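Local coordinates for protein separin (Saccharomyces cerevisiae, PDB 5U1T) that acts as a caspase-like cysteine protease that cleaves the cohesin subunit MCD1/SCC1 at anaphase onset, with a central role in chromosome segregation, at residues H78-I81 and I82-L85; A136-I139 and I140-K144; L1270-R1273 and K1274-N1278; I1330-S1333 and M1334-V1337. All blocks are in the same frame, centred on the assembly; numbering follows the deposited sequence.

Contact 1: residues H78-I81 and I82-L85; sequences HLMI and IVKL
This is a local contact within helix 69-87, where Met80 and Ile81 of the earlier turn meet Val83, Lys84 and Leu85 of the next. Met80 carries much of it. Its CG lies opposite the backbone N (chi1 -164°), and a bend at chi2 lays the thioether across Val83. The two side chains meet at about a right angle, with Met80 SD 3.5 Å from Val83 CG2. The methyl then reaches the lysine chain, and Met80 CE lies 3.6 Å from Lys84 CE. Lys84 thus offers the aliphatic part of its chain to Met80. On another side of the helix Ile81 and Leu85 run side by side and point the same way. Ile81 CG2 and Leu85 CD1 are 4.1 Å apart. A looser pair joins Leu79 CD2 to Ile82 CD1 at 4.4 Å.

The backbone is regular alpha-helix, with four successive i to i+4 hydrogen bonds. Ile82 N reaches His78 O at 3.0 Å, and Lys84 N reaches Met80 O at 3.0 Å. The N-H groups point well at their acceptors, with an angle of 160° at Lys84.

Helices 48-64, 91-103 and 129-142 pack against it. The first two take up His78, which hydrogen-bonds Tyr59 through ND1 and Glu97 through NE2, which would hold its ring in one orientation. Leu79 and Val83 meet helix 129-142 at Leu135, and each also touches an apolar side chain on the chain of another protein.

Contact 2: residues A136-I139 and I140-K144; sequences ALQI and ILKRK
Arg143 N donates to Ile139 O at 2.8 Å. This bond belongs to the last turn of helix 129-142, which ends in a Schellman motif. Three more i to i+4 bonds precede it. In one of them Lys142 N meets Gln138 O at 2.8 Å. Gln138 and Lys142 also run side by side, pointing the same way. Gln138 CG points away from its own N (chi1 178°) and the chain bends at chi2, which sets NE2 3.5 Å from Lys142 CG. Gln138 OE1 and Lys142 NZ each hydrogen-bond to the backbone of another protein's chain.

Ile139 CG2 packs on the aliphatic part of Arg143, 3.7 Å from its CD. Ile140 CD1 touches Leu137 CD2 at 4.2 Å. The Ile140 side chain also packs on Leu113 and Leu117 of helix 113-117 and on Ile153 of helix 146-158. With only an alanine methyl at Ile140, a gap would probably open beside Leu113, Leu117 and Ile153. Lys144 takes a positive phi of 60°, and its N bonds back to Leu141 O at 2.9 Å.

Contact 3: residues L1270-R1273 and K1274-N1278; sequences LPSR and KLYGN
Lys1274 and Tyr1276 both set CG opposite their own carbonyl carbon (chi1 -60° and -61°), which turns each side chain back along the short helix 1271-1275. Lys1274 CG then lies close to the carbonyl of Leu1270, and its amine end leads away. The Tyr1276 ring brings its CD2 edge to Ser1272, with Ser1272 O near the ring plane, 3.8 Å from Tyr1276 CD2. The serine hydroxyl is farther off, with Ser1272 OG 4.4 Å from the same ring atom.

The backbone does most of the joining. Leu1270 is the N-cap, and its carbonyl O receives Lys1274 N at 3.0 Å. Pro1271 follows in the first turn, where its missing N-H costs no helical bond. At the far end Ser1272 O takes two donors: Tyr1276 N at 2.9 Å and, weakly, Leu1275 N at 3.4 Å. Leu1275 N also bonds weakly to Pro1271 O. This sharing marks the unwinding end of a one-turn helix.

Arg1273 ties the turn down by a salt bridge to Glu1323 and a hydrogen bond from Arg1273 NH2 to Ile1283 O. It packs on Tyr1263 and His1267 of helix 1252-1269, while Leu1270 and Arg1273 both rest on Leu1318 of helix 1303-1320.

Contact 4: residues I1330-S1333 and M1334-V1337; sequences IDFS and MLHV
The start of helix 1332-1347 is built here as an N-cap with a hydrophobic staple. Asp1331 is the capping residue. Its CG stands opposite the backbone N (chi1 -165°), which brings the carboxylate to Met1334 N, in the first turn. Met1334 N makes a weak hydrogen bond to Asp1331 OD1 at 3.3 Å, and Ser1333 OG donates weakly to the same oxygen. The other oxygen lies against methionine carbon, with Asp1331 OD2 3.4 Å from Met1334 CB. Without the carboxylate, as with a glycine at Asp1331, the first turn is likely to be less firmly capped and the Ser1333 hydroxyl free to turn.

The staple links Ile1330, just before the cap, to Leu1335. Ile1330 CG2 meets Leu1335 CD1 at 3.8 Å. The same methyl sits over the centre of one face of the Phe1332 ring, 4.0 Å above its plane. Phe1332 CD1 touches Leu1335 CD1 at 4.2 Å. Regular helical bonds follow, and His1336 N reaches Phe1332 O at 2.8 Å and 169°.

Leu1335 turns to Ile1265 of helix 1252-1269 and Ile1311 of helix 1303-1320. Ile1330 packs on Leu1315 of helix 1303-1320, and the Asp1331 backbone hydrogen-bonds with Asn1269.

The contacts follow one another along the chain and form two pairs at opposite ends of a long molecule. Contacts 1 and 2 lie near the N-terminus, on helices 69-87 and 129-142, with centres about 14 Å apart. These helices pack together in the helical part that meets another protein. Contacts 3 and 4 belong to the C50 peptidase region, with centres about 16 Å apart. They touch: Pro1271 CD meets Ile1330 CG1 at 3.7 Å. Contact 3 spans the short helix 1271-1275 and contact 4 the start of helix 1332-1347; both pack on helices 1252-1269 and 1303-1320. About 136 Å separates the centres of contacts 1 and 3. All four lie away from the probable catalytic Cys1497.

Contact 1: residues H78-I81 and I82-L85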
ATOM      1  N   HIS A  78     -22.753  51.758  20.342  1.00 52.19           N
ATOM      2  CA  HIS A  78     -23.346  51.536  21.646  1.00 59.87           C
ATOM      3  C   HIS A  78     -22.951  52.670  22.614  1.00 63.94           C
ATOM      4  O   HIS A  78     -23.784  53.159  23.393  1.00 58.73           O
ATOM      5  CB  HIS A  78     -22.921  50.164  22.167  1.00 51.47           C
ATOM      6  CG  HIS A  78     -23.811  49.608  23.234  1.00 52.95           C
ATOM      7  ND1 HIS A  78     -23.750  48.299  23.640  1.00 53.03           N
ATOM      8  CD2 HIS A  78     -24.769  50.199  23.986  1.00 53.73           C
ATOM      9  CE1 HIS A  78     -24.643  48.091  24.594  1.00 50.34           C
ATOM     10  NE2 HIS A  78     -25.266  49.229  24.826  1.00 58.27           N
ATOM     11  N   LEU A  79     -21.682  53.084  22.546  1.00 60.62           N
ATOM     12  CA  LEU A  79     -21.166  54.181  23.365  1.00 58.18           C
ATOM     13  C   LEU A  79     -21.907  55.464  23.059  1.00 61.02           C
ATOM     14  O   LEU A  79     -22.198  56.241  23.956  1.00 63.51           O
ATOM     15  CB  LEU A  79     -19.678  54.389  23.133  1.00 52.84           C
ATOM     16  CG  LEU A  79     -18.740  53.380  23.773  1.00 51.25           C
ATOM     17  CD1 LEU A  79     -17.298  53.790  23.543  1.00 52.01           C
ATOM     18  CD2 LEU A  79     -19.046  53.226  25.246  1.00 43.57           C
ATOM     19  N   MET A  80     -22.225  55.666  21.786  1.00 58.66           N
ATOM     20  CA  MET A  80     -22.978  56.832  21.379  1.00 59.76           C
ATOM     21  C   MET A  80     -24.403  56.766  21.916  1.00 60.26           C
ATOM     22  O   MET A  80     -24.982  57.784  22.265  1.00 64.69           O
ATOM     23  CB  MET A  80     -22.985  56.977  19.856  1.00 60.34           C
ATOM     24  CG  MET A  80     -23.417  58.372  19.366  1.00 73.62           C
ATOM     25  SD  MET A  80     -22.529  59.762  20.146  1.00 71.86           S
ATOM     26  CE  MET A  80     -23.303  61.198  19.383  1.00 80.53           C
ATOM     27  N   ILE A  81     -24.963  55.567  21.992  1.00 64.68           N
ATOM     28  CA  ILE A  81     -26.304  55.373  22.556  1.00 62.89           C
ATOM     29  C   ILE A  81     -26.349  55.769  24.028  1.00 61.09           C
ATOM     30  O   ILE A  81     -27.286  56.437  24.481  1.00 58.60           O
ATOM     31  CB  ILE A  81     -26.759  53.914  22.400  1.00 54.27           C
ATOM     32  CG1 ILE A  81     -27.040  53.631  20.921  1.00 51.83           C
ATOM     33  CG2 ILE A  81     -27.974  53.625  23.283  1.00 50.46           C
ATOM     34  CD1 ILE A  81     -27.462  52.246  20.633  1.00 51.73           C
ATOM     35  N   ILE A  82     -25.321  55.353  24.758  1.00 56.57           N
ATOM     36  CA  ILE A  82     -25.189  55.679  26.166  1.00 56.73           C
ATOM     37  C   ILE A  82     -25.093  57.199  26.390  1.00 62.41           C
ATOM     38  O   ILE A  82     -25.811  57.734  27.237  1.00 62.94           O
ATOM     39  CB  ILE A  82     -23.958  54.950  26.781  1.00 59.79           C
ATOM     40  CG1 ILE A  82     -24.196  53.435  26.771  1.00 58.15           C
ATOM     41  CG2 ILE A  82     -23.654  55.441  28.202  1.00 56.80           C
ATOM     42  CD1 ILE A  82     -22.972  52.602  27.110  1.00 56.47           C
ATOM     43  N   VAL A  83     -24.246  57.906  25.634  1.00 63.34           N
ATOM     44  CA  VAL A  83     -24.103  59.353  25.862  1.00 62.60           C
ATOM     45  C   VAL A  83     -25.382  60.103  25.466  1.00 66.54           C
ATOM     46  O   VAL A  83     -25.773  61.060  26.153  1.00 61.85           O
ATOM     47  CB  VAL A  83     -22.882  59.969  25.108  1.00 63.80           C
ATOM     48  CG1 VAL A  83     -21.580  59.381  25.616  1.00 56.80           C
ATOM     49  CG2 VAL A  83     -22.990  59.731  23.636  1.00 69.44           C
ATOM     50  N   LYS A  84     -26.042  59.652  24.395  1.00 64.07           N
ATOM     51  CA  LYS A  84     -27.304  60.249  23.974  1.00 63.06           C
ATOM     52  C   LYS A  84     -28.364  60.087  25.052  1.00 66.59           C
ATOM     53  O   LYS A  84     -29.203  60.960  25.233  1.00 69.10           O
ATOM     54  CB  LYS A  84     -27.793  59.651  22.661  1.00 55.04           C
ATOM     55  CG  LYS A  84     -26.900  60.010  21.506  1.00 66.34           C
ATOM     56  CD  LYS A  84     -27.652  60.197  20.204  1.00 71.72           C
ATOM     57  CE  LYS A  84     -26.693  60.078  19.021  1.00 70.59           C
ATOM     58  NZ  LYS A  84     -27.255  60.651  17.746  1.00 79.69           N
ATOM     59  N   LEU A  85     -28.314  58.972  25.771  1.00 65.44           N
ATOM     60  CA  LEU A  85     -29.163  58.763  26.936  1.00 61.41           C
ATOM     61  C   LEU A  85     -28.806  59.729  28.051  1.00 64.41           C
ATOM     62  O   LEU A  85     -29.685  60.283  28.701  1.00 61.48           O
ATOM     63  CB  LEU A  85     -29.039  57.323  27.443  1.00 60.73           C
ATOM     64  CG  LEU A  85     -29.700  56.271  26.555  1.00 63.83           C
ATOM     65  CD1 LEU A  85     -29.305  54.868  26.969  1.00 58.08           C
ATOM     66  CD2 LEU A  85     -31.194  56.448  26.581  1.00 58.07           C
TER

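Contact 2: residues A136-I139 and I140-K144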
ATOM      1  N   ALA A 136     -19.364  56.043  33.219  1.00 53.17           N
ATOM      2  CA  ALA A 136     -19.901  55.565  34.473  1.00 55.94           C
ATOM      3  C   ALA A 136     -19.686  56.602  35.568  1.00 61.36           C
ATOM      4  O   ALA A 136     -20.563  56.811  36.420  1.00 62.33           O
ATOM      5  CB  ALA A 136     -19.270  54.235  34.853  1.00 51.49           C
ATOM      6  N   LEU A 137     -18.534  57.260  35.558  1.00 60.60           N
ATOM      7  CA  LEU A 137     -18.283  58.316  36.541  1.00 59.70           C
ATOM      8  C   LEU A 137     -19.201  59.511  36.300  1.00 59.19           C
ATOM      9  O   LEU A 137     -19.693  60.117  37.248  1.00 64.65           O
ATOM     10  CB  LEU A 137     -16.823  58.760  36.517  1.00 54.61           C
ATOM     11  CG  LEU A 137     -15.837  57.750  37.101  1.00 53.85           C
ATOM     12  CD1 LEU A 137     -14.427  58.284  37.059  1.00 53.34           C
ATOM     13  CD2 LEU A 137     -16.210  57.355  38.508  1.00 51.91           C
ATOM     14  N   GLN A 138     -19.435  59.837  35.032  1.00 59.53           N
ATOM     15  CA  GLN A 138     -20.367  60.899  34.661  1.00 56.94           C
ATOM     16  C   GLN A 138     -21.739  60.610  35.245  1.00 61.21           C
ATOM     17  O   GLN A 138     -22.356  61.488  35.855  1.00 70.37           O
ATOM     18  CB  GLN A 138     -20.449  61.044  33.132  1.00 58.96           C
ATOM     19  CG  GLN A 138     -21.439  62.089  32.596  1.00 55.76           C
ATOM     20  CD  GLN A 138     -21.085  63.523  32.989  1.00 65.70           C
ATOM     21  OE1 GLN A 138     -19.951  63.823  33.372  1.00 59.01           O
ATOM     22  NE2 GLN A 138     -22.072  64.417  32.900  1.00 66.11           N
ATOM     23  N   ILE A 139     -22.204  59.375  35.079  1.00 59.50           N
ATOM     24  CA  ILE A 139     -23.508  58.961  35.579  1.00 60.47           C
ATOM     25  C   ILE A 139     -23.562  59.062  37.105  1.00 62.08           C
ATOM     26  O   ILE A 139     -24.507  59.645  37.645  1.00 65.86           O
ATOM     27  CB  ILE A 139     -23.854  57.522  35.113  1.00 61.44           C
ATOM     28  CG1 ILE A 139     -23.956  57.486  33.587  1.00 61.03           C
ATOM     29  CG2 ILE A 139     -25.161  57.054  35.715  1.00 55.64           C
ATOM     30  CD1 ILE A 139     -24.230  56.128  33.011  1.00 57.66           C
ATOM     31  N   ILE A 140     -22.547  58.531  37.795  1.00 59.74           N
ATOM     32  CA  ILE A 140     -22.491  58.589  39.263  1.00 60.51           C
ATOM     33  C   ILE A 140     -22.560  60.040  39.723  1.00 67.44           C
ATOM     34  O   ILE A 140     -23.193  60.389  40.738  1.00 67.61           O
ATOM     35  CB  ILE A 140     -21.208  57.932  39.818  1.00 63.28           C
ATOM     36  CG1 ILE A 140     -21.149  56.456  39.424  1.00 60.06           C
ATOM     37  CG2 ILE A 140     -21.144  58.061  41.331  1.00 59.44           C
ATOM     38  CD1 ILE A 140     -19.868  55.766  39.811  1.00 58.78           C
ATOM     39  N   LEU A 141     -21.917  60.903  38.954  1.00 64.91           N
ATOM     40  CA  LEU A 141     -21.976  62.319  39.232  1.00 63.93           C
ATOM     41  C   LEU A 141     -23.382  62.881  39.040  1.00 66.00           C
ATOM     42  O   LEU A 141     -23.925  63.488  39.949  1.00 71.96           O
ATOM     43  CB  LEU A 141     -20.990  63.057  38.346  1.00 69.82           C
ATOM     44  CG  LEU A 141     -20.838  64.506  38.760  1.00 70.04           C
ATOM     45  CD1 LEU A 141     -20.377  64.562  40.203  1.00 67.32           C
ATOM     46  CD2 LEU A 141     -19.845  65.161  37.832  1.00 79.42           C
ATOM     47  N   LYS A 142     -23.978  62.677  37.871  1.00 62.91           N
ATOM     48  CA  LYS A 142     -25.274  63.289  37.601  1.00 58.05           C
ATOM     49  C   LYS A 142     -26.420  62.662  38.389  1.00 64.10           C
ATOM     50  O   LYS A 142     -27.456  63.296  38.583  1.00 65.46           O
ATOM     51  CB  LYS A 142     -25.588  63.246  36.113  1.00 57.94           C
ATOM     52  CG  LYS A 142     -24.651  64.094  35.297  1.00 66.52           C
ATOM     53  CD  LYS A 142     -24.470  65.452  35.945  1.00 67.56           C
ATOM     54  CE  LYS A 142     -25.147  66.554  35.153  1.00 72.14           C
ATOM     55  NZ  LYS A 142     -24.231  67.098  34.078  1.00 83.42           N
ATOM     56  N   ARG A 143     -26.250  61.423  38.846  1.00 66.68           N
ATOM     57  CA  ARG A 143     -27.236  60.819  39.740  1.00 61.42           C
ATOM     58  C   ARG A 143     -26.997  61.234  41.195  1.00 67.68           C
ATOM     59  O   ARG A 143     -27.778  60.878  42.090  1.00 67.66           O
ATOM     60  CB  ARG A 143     -27.215  59.298  39.616  1.00 63.40           C
ATOM     61  CG  ARG A 143     -27.650  58.780  38.249  1.00 64.66           C
ATOM     62  CD  ARG A 143     -27.862  57.276  38.255  1.00 60.79           C
ATOM     63  NE  ARG A 143     -29.201  56.883  38.683  1.00 57.05           N
ATOM     64  CZ  ARG A 143     -29.759  55.716  38.377  1.00 64.71           C
ATOM     65  NH1 ARG A 143     -29.083  54.833  37.650  1.00 66.43           N
ATOM     66  NH2 ARG A 143     -30.983  55.431  38.796  1.00 61.97           N
ATOM     67  N   LYS A 144     -25.923  61.992  41.421  1.00 66.94           N
ATOM     68  CA  LYS A 144     -25.569  62.504  42.750  1.00 70.31           C
ATOM     69  C   LYS A 144     -25.335  61.364  43.732  1.00 66.35           C
ATOM     70  O   LYS A 144     -25.705  61.449  44.904  1.00 69.35           O
ATOM     71  CB  LYS A 144     -26.653  63.449  43.297  1.00 65.22           C
ATOM     72  CG  LYS A 144     -27.108  64.525  42.330  1.00 70.94           C
ATOM     73  CD  LYS A 144     -27.401  65.820  43.071  1.00 72.43           C
ATOM     74  CE  LYS A 144     -28.142  66.805  42.186  1.00 81.65           C
ATOM     75  NZ  LYS A 144     -29.261  66.114  41.476  1.00 85.94           N
TER

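Contact 3: residues L1270-R1273 and K1274-N1278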
ATOM      1  N   LEU A1270      22.443 -38.439 -61.682  1.00 48.42           N
ATOM      2  CA  LEU A1270      22.319 -37.010 -61.378  1.00 49.58           C
ATOM      3  C   LEU A1270      23.128 -36.139 -62.349  1.00 47.77           C
ATOM      4  O   LEU A1270      24.339 -36.283 -62.445  1.00 49.49           O
ATOM      5  CB  LEU A1270      22.782 -36.732 -59.950  1.00 50.17           C
ATOM      6  CG  LEU A1270      21.786 -36.773 -58.799  1.00 49.87           C
ATOM      7  CD1 LEU A1270      20.744 -37.832 -59.004  1.00 42.55           C
ATOM      8  CD2 LEU A1270      22.550 -36.996 -57.507  1.00 51.35           C
ATOM      9  N   PRO A1271      22.461 -35.204 -63.040  1.00 47.19           N
ATOM     10  CA  PRO A1271      23.106 -34.358 -64.048  1.00 44.82           C
ATOM     11  C   PRO A1271      24.398 -33.721 -63.559  1.00 49.57           C
ATOM     12  O   PRO A1271      25.338 -33.564 -64.336  1.00 55.04           O
ATOM     13  CB  PRO A1271      22.068 -33.273 -64.330  1.00 39.58           C
ATOM     14  CG  PRO A1271      20.810 -33.765 -63.820  1.00 48.78           C
ATOM     15  CD  PRO A1271      21.074 -34.793 -62.771  1.00 53.26           C
ATOM     16  N   SER A1272      24.451 -33.356 -62.288  1.00 52.85           N
ATOM     17  CA  SER A1272      25.619 -32.684 -61.759  1.00 51.35           C
ATOM     18  C   SER A1272      26.821 -33.606 -61.706  1.00 50.96           C
ATOM     19  O   SER A1272      27.940 -33.198 -62.022  1.00 49.57           O
ATOM     20  CB  SER A1272      25.334 -32.138 -60.367  1.00 50.07           C
ATOM     21  OG  SER A1272      26.258 -31.112 -60.071  1.00 49.73           O
ATOM     22  N   ARG A1273      26.590 -34.853 -61.300  1.00 50.04           N
ATOM     23  CA  ARG A1273      27.688 -35.784 -61.088  1.00 47.56           C
ATOM     24  C   ARG A1273      28.118 -36.341 -62.427  1.00 49.11           C
ATOM     25  O   ARG A1273      29.257 -36.749 -62.615  1.00 48.50           O
ATOM     26  CB  ARG A1273      27.274 -36.874 -60.111  1.00 47.35           C
ATOM     27  CG  ARG A1273      27.391 -36.416 -58.695  1.00 46.86           C
ATOM     28  CD  ARG A1273      26.438 -37.102 -57.752  1.00 52.05           C
ATOM     29  NE  ARG A1273      26.285 -36.299 -56.546  1.00 57.85           N
ATOM     30  CZ  ARG A1273      26.671 -36.644 -55.318  1.00 57.86           C
ATOM     31  NH1 ARG A1273      27.224 -37.827 -55.063  1.00 48.43           N
ATOM     32  NH2 ARG A1273      26.468 -35.780 -54.333  1.00 55.54           N
ATOM     33  N   LYS A1274      27.205 -36.281 -63.379  1.00 50.66           N
ATOM     34  CA  LYS A1274      27.489 -36.731 -64.724  1.00 47.69           C
ATOM     35  C   LYS A1274      28.309 -35.734 -65.512  1.00 50.78           C
ATOM     36  O   LYS A1274      29.045 -36.145 -66.405  1.00 51.29           O
ATOM     37  CB  LYS A1274      26.192 -37.025 -65.456  1.00 45.08           C
ATOM     38  CG  LYS A1274      25.378 -38.099 -64.754  1.00 49.32           C
ATOM     39  CD  LYS A1274      23.972 -38.160 -65.298  1.00 48.45           C
ATOM     40  CE  LYS A1274      24.026 -38.366 -66.787  1.00 45.17           C
ATOM     41  NZ  LYS A1274      22.679 -38.718 -67.273  1.00 57.83           N
ATOM     42  N   LEU A1275      28.215 -34.442 -65.176  1.00 45.48           N
ATOM     43  CA  LEU A1275      28.800 -33.395 -66.023  1.00 39.41           C
ATOM     44  C   LEU A1275      29.824 -32.453 -65.395  1.00 44.82           C
ATOM     45  O   LEU A1275      30.513 -31.735 -66.128  1.00 50.71           O
ATOM     46  CB  LEU A1275      27.687 -32.521 -66.600  1.00 42.42           C
ATOM     47  CG  LEU A1275      26.550 -33.250 -67.305  1.00 45.35           C
ATOM     48  CD1 LEU A1275      25.371 -32.324 -67.390  1.00 40.71           C
ATOM     49  CD2 LEU A1275      26.956 -33.796 -68.687  1.00 38.21           C
ATOM     50  N   TYR A1276      29.912 -32.413 -64.066  1.00 46.14           N
ATOM     51  CA  TYR A1276      30.726 -31.398 -63.392  1.00 43.29           C
ATOM     52  C   TYR A1276      31.647 -31.955 -62.313  1.00 43.04           C
ATOM     53  O   TYR A1276      31.307 -32.925 -61.612  1.00 50.09           O
ATOM     54  CB  TYR A1276      29.827 -30.323 -62.774  1.00 44.08           C
ATOM     55  CG  TYR A1276      28.997 -29.590 -63.793  1.00 38.49           C
ATOM     56  CD1 TYR A1276      29.543 -28.546 -64.537  1.00 38.90           C
ATOM     57  CD2 TYR A1276      27.674 -29.935 -64.015  1.00 36.33           C
ATOM     58  CE1 TYR A1276      28.786 -27.871 -65.478  1.00 40.72           C
ATOM     59  CE2 TYR A1276      26.908 -29.277 -64.945  1.00 35.38           C
ATOM     60  CZ  TYR A1276      27.462 -28.246 -65.678  1.00 42.71           C
ATOM     61  OH  TYR A1276      26.698 -27.572 -66.609  1.00 39.93           O
ATOM     62  N   GLY A1277      32.810 -31.318 -62.180  1.00 49.41           N
ATOM     63  CA  GLY A1277      33.815 -31.732 -61.219  1.00 44.80           C
ATOM     64  C   GLY A1277      34.218 -33.181 -61.401  1.00 52.31           C
ATOM     65  O   GLY A1277      34.167 -33.700 -62.518  1.00 47.91           O
ATOM     66  N   ASN A1278      34.600 -33.812 -60.294  1.00 40.90           N
ATOM     67  CA  ASN A1278      35.008 -35.204 -60.266  1.00 46.87           C
ATOM     68  C   ASN A1278      34.433 -35.867 -59.012  1.00 53.05           C
ATOM     69  O   ASN A1278      33.821 -35.195 -58.197  1.00 54.43           O
ATOM     70  CB  ASN A1278      36.545 -35.327 -60.317  1.00 54.47           C
ATOM     71  CG  ASN A1278      37.218 -34.823 -59.050  1.00 51.92           C
ATOM     72  OD1 ASN A1278      36.753 -35.073 -57.944  1.00 52.41           O
ATOM     73  ND2 ASN A1278      38.321 -34.114 -59.211  1.00 48.48           N
TER

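Contact 4: residues I1330-S1333 and M1334-V1337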
ATOM      1  N   ILE A1330      17.066 -35.423 -64.245  1.00 55.12           N
ATOM      2  CA  ILE A1330      17.436 -36.551 -63.413  1.00 54.63           C
ATOM      3  C   ILE A1330      16.763 -37.776 -64.018  1.00 53.86           C
ATOM      4  O   ILE A1330      15.612 -37.698 -64.451  1.00 55.60           O
ATOM      5  CB  ILE A1330      17.000 -36.366 -61.944  1.00 60.13           C
ATOM      6  CG1 ILE A1330      17.708 -35.156 -61.317  1.00 56.21           C
ATOM      7  CG2 ILE A1330      17.235 -37.650 -61.135  1.00 54.15           C
ATOM      8  CD1 ILE A1330      17.052 -34.645 -60.056  1.00 55.21           C
ATOM      9  N   ASP A1331      17.469 -38.895 -64.075  1.00 53.79           N
ATOM     10  CA  ASP A1331      16.832 -40.114 -64.543  1.00 59.51           C
ATOM     11  C   ASP A1331      16.131 -40.828 -63.397  1.00 55.74           C
ATOM     12  O   ASP A1331      16.690 -41.741 -62.796  1.00 56.74           O
ATOM     13  CB  ASP A1331      17.846 -41.049 -65.199  1.00 59.85           C
ATOM     14  CG  ASP A1331      17.180 -42.144 -66.011  1.00 62.69           C
ATOM     15  OD1 ASP A1331      15.934 -42.268 -65.942  1.00 63.18           O
ATOM     16  OD2 ASP A1331      17.906 -42.883 -66.714  1.00 65.79           O
ATOM     17  N   PHE A1332      14.901 -40.413 -63.107  1.00 61.66           N
ATOM     18  CA  PHE A1332      14.130 -40.987 -62.006  1.00 58.61           C
ATOM     19  C   PHE A1332      13.802 -42.448 -62.262  1.00 60.65           C
ATOM     20  O   PHE A1332      13.753 -43.232 -61.322  1.00 60.48           O
ATOM     21  CB  PHE A1332      12.845 -40.191 -61.762  1.00 60.76           C
ATOM     22  CG  PHE A1332      13.074 -38.885 -61.062  1.00 59.66           C
ATOM     23  CD1 PHE A1332      13.231 -38.844 -59.696  1.00 53.57           C
ATOM     24  CD2 PHE A1332      13.153 -37.703 -61.777  1.00 55.99           C
ATOM     25  CE1 PHE A1332      13.455 -37.654 -59.049  1.00 54.39           C
ATOM     26  CE2 PHE A1332      13.370 -36.507 -61.136  1.00 60.60           C
ATOM     27  CZ  PHE A1332      13.520 -36.482 -59.762  1.00 60.28           C
ATOM     28  N   SER A1333      13.598 -42.810 -63.530  1.00 62.46           N
ATOM     29  CA  SER A1333      13.276 -44.189 -63.885  1.00 62.31           C
ATOM     30  C   SER A1333      14.384 -45.095 -63.386  1.00 62.08           C
ATOM     31  O   SER A1333      14.136 -46.109 -62.722  1.00 61.82           O
ATOM     32  CB  SER A1333      13.100 -44.336 -65.386  1.00 66.34           C
ATOM     33  OG  SER A1333      12.687 -43.095 -65.934  1.00 76.53           O
ATOM     34  N   MET A1334      15.612 -44.686 -63.665  1.00 57.88           N
ATOM     35  CA  MET A1334      16.784 -45.448 -63.272  1.00 57.84           C
ATOM     36  C   MET A1334      17.034 -45.386 -61.753  1.00 61.28           C
ATOM     37  O   MET A1334      17.411 -46.392 -61.148  1.00 57.79           O
ATOM     38  CB  MET A1334      17.993 -44.943 -64.060  1.00 57.94           C
ATOM     39  CG  MET A1334      19.021 -45.982 -64.416  1.00 64.52           C
ATOM     40  SD  MET A1334      18.371 -47.389 -65.357  1.00 73.47           S
ATOM     41  CE  MET A1334      17.330 -46.524 -66.548  1.00 69.49           C
ATOM     42  N   LEU A1335      16.820 -44.222 -61.133  1.00 56.68           N
ATOM     43  CA  LEU A1335      16.915 -44.136 -59.675  1.00 54.47           C
ATOM     44  C   LEU A1335      16.002 -45.172 -59.057  1.00 55.64           C
ATOM     45  O   LEU A1335      16.414 -45.968 -58.224  1.00 59.71           O
ATOM     46  CB  LEU A1335      16.524 -42.752 -59.147  1.00 56.35           C
ATOM     47  CG  LEU A1335      17.466 -41.561 -59.313  1.00 59.35           C
ATOM     48  CD1 LEU A1335      16.943 -40.363 -58.547  1.00 52.62           C
ATOM     49  CD2 LEU A1335      18.880 -41.916 -58.885  1.00 57.81           C
ATOM     50  N   HIS A1336      14.750 -45.136 -59.491  1.00 57.72           N
ATOM     51  CA  HIS A1336      13.695 -46.024 -59.032  1.00 60.58           C
ATOM     52  C   HIS A1336      14.115 -47.484 -59.121  1.00 65.38           C
ATOM     53  O   HIS A1336      14.132 -48.195 -58.103  1.00 64.09           O
ATOM     54  CB  HIS A1336      12.428 -45.754 -59.862  1.00 65.39           C
ATOM     55  CG  HIS A1336      11.363 -46.805 -59.759  1.00 67.34           C
ATOM     56  ND1 HIS A1336      10.380 -46.947 -60.716  1.00 68.26           N
ATOM     57  CD2 HIS A1336      11.109 -47.750 -58.816  1.00 69.42           C
ATOM     58  CE1 HIS A1336       9.579 -47.942 -60.377  1.00 69.40           C
ATOM     59  NE2 HIS A1336      10.002 -48.452 -59.234  1.00 70.36           N
ATOM     60  N   VAL A1337      14.463 -47.919 -60.334  1.00 60.07           N
ATOM     61  CA  VAL A1337      14.770 -49.314 -60.590  1.00 59.23           C
ATOM     62  C   VAL A1337      15.990 -49.779 -59.817  1.00 56.30           C
ATOM     63  O   VAL A1337      15.942 -50.795 -59.133  1.00 54.73           O
ATOM     64  CB  VAL A1337      14.999 -49.572 -62.103  1.00 63.22           C
ATOM     65  CG1 VAL A1337      15.694 -50.905 -62.326  1.00 54.02           C
ATOM     66  CG2 VAL A1337      13.680 -49.511 -62.858  1.00 56.10           C
TER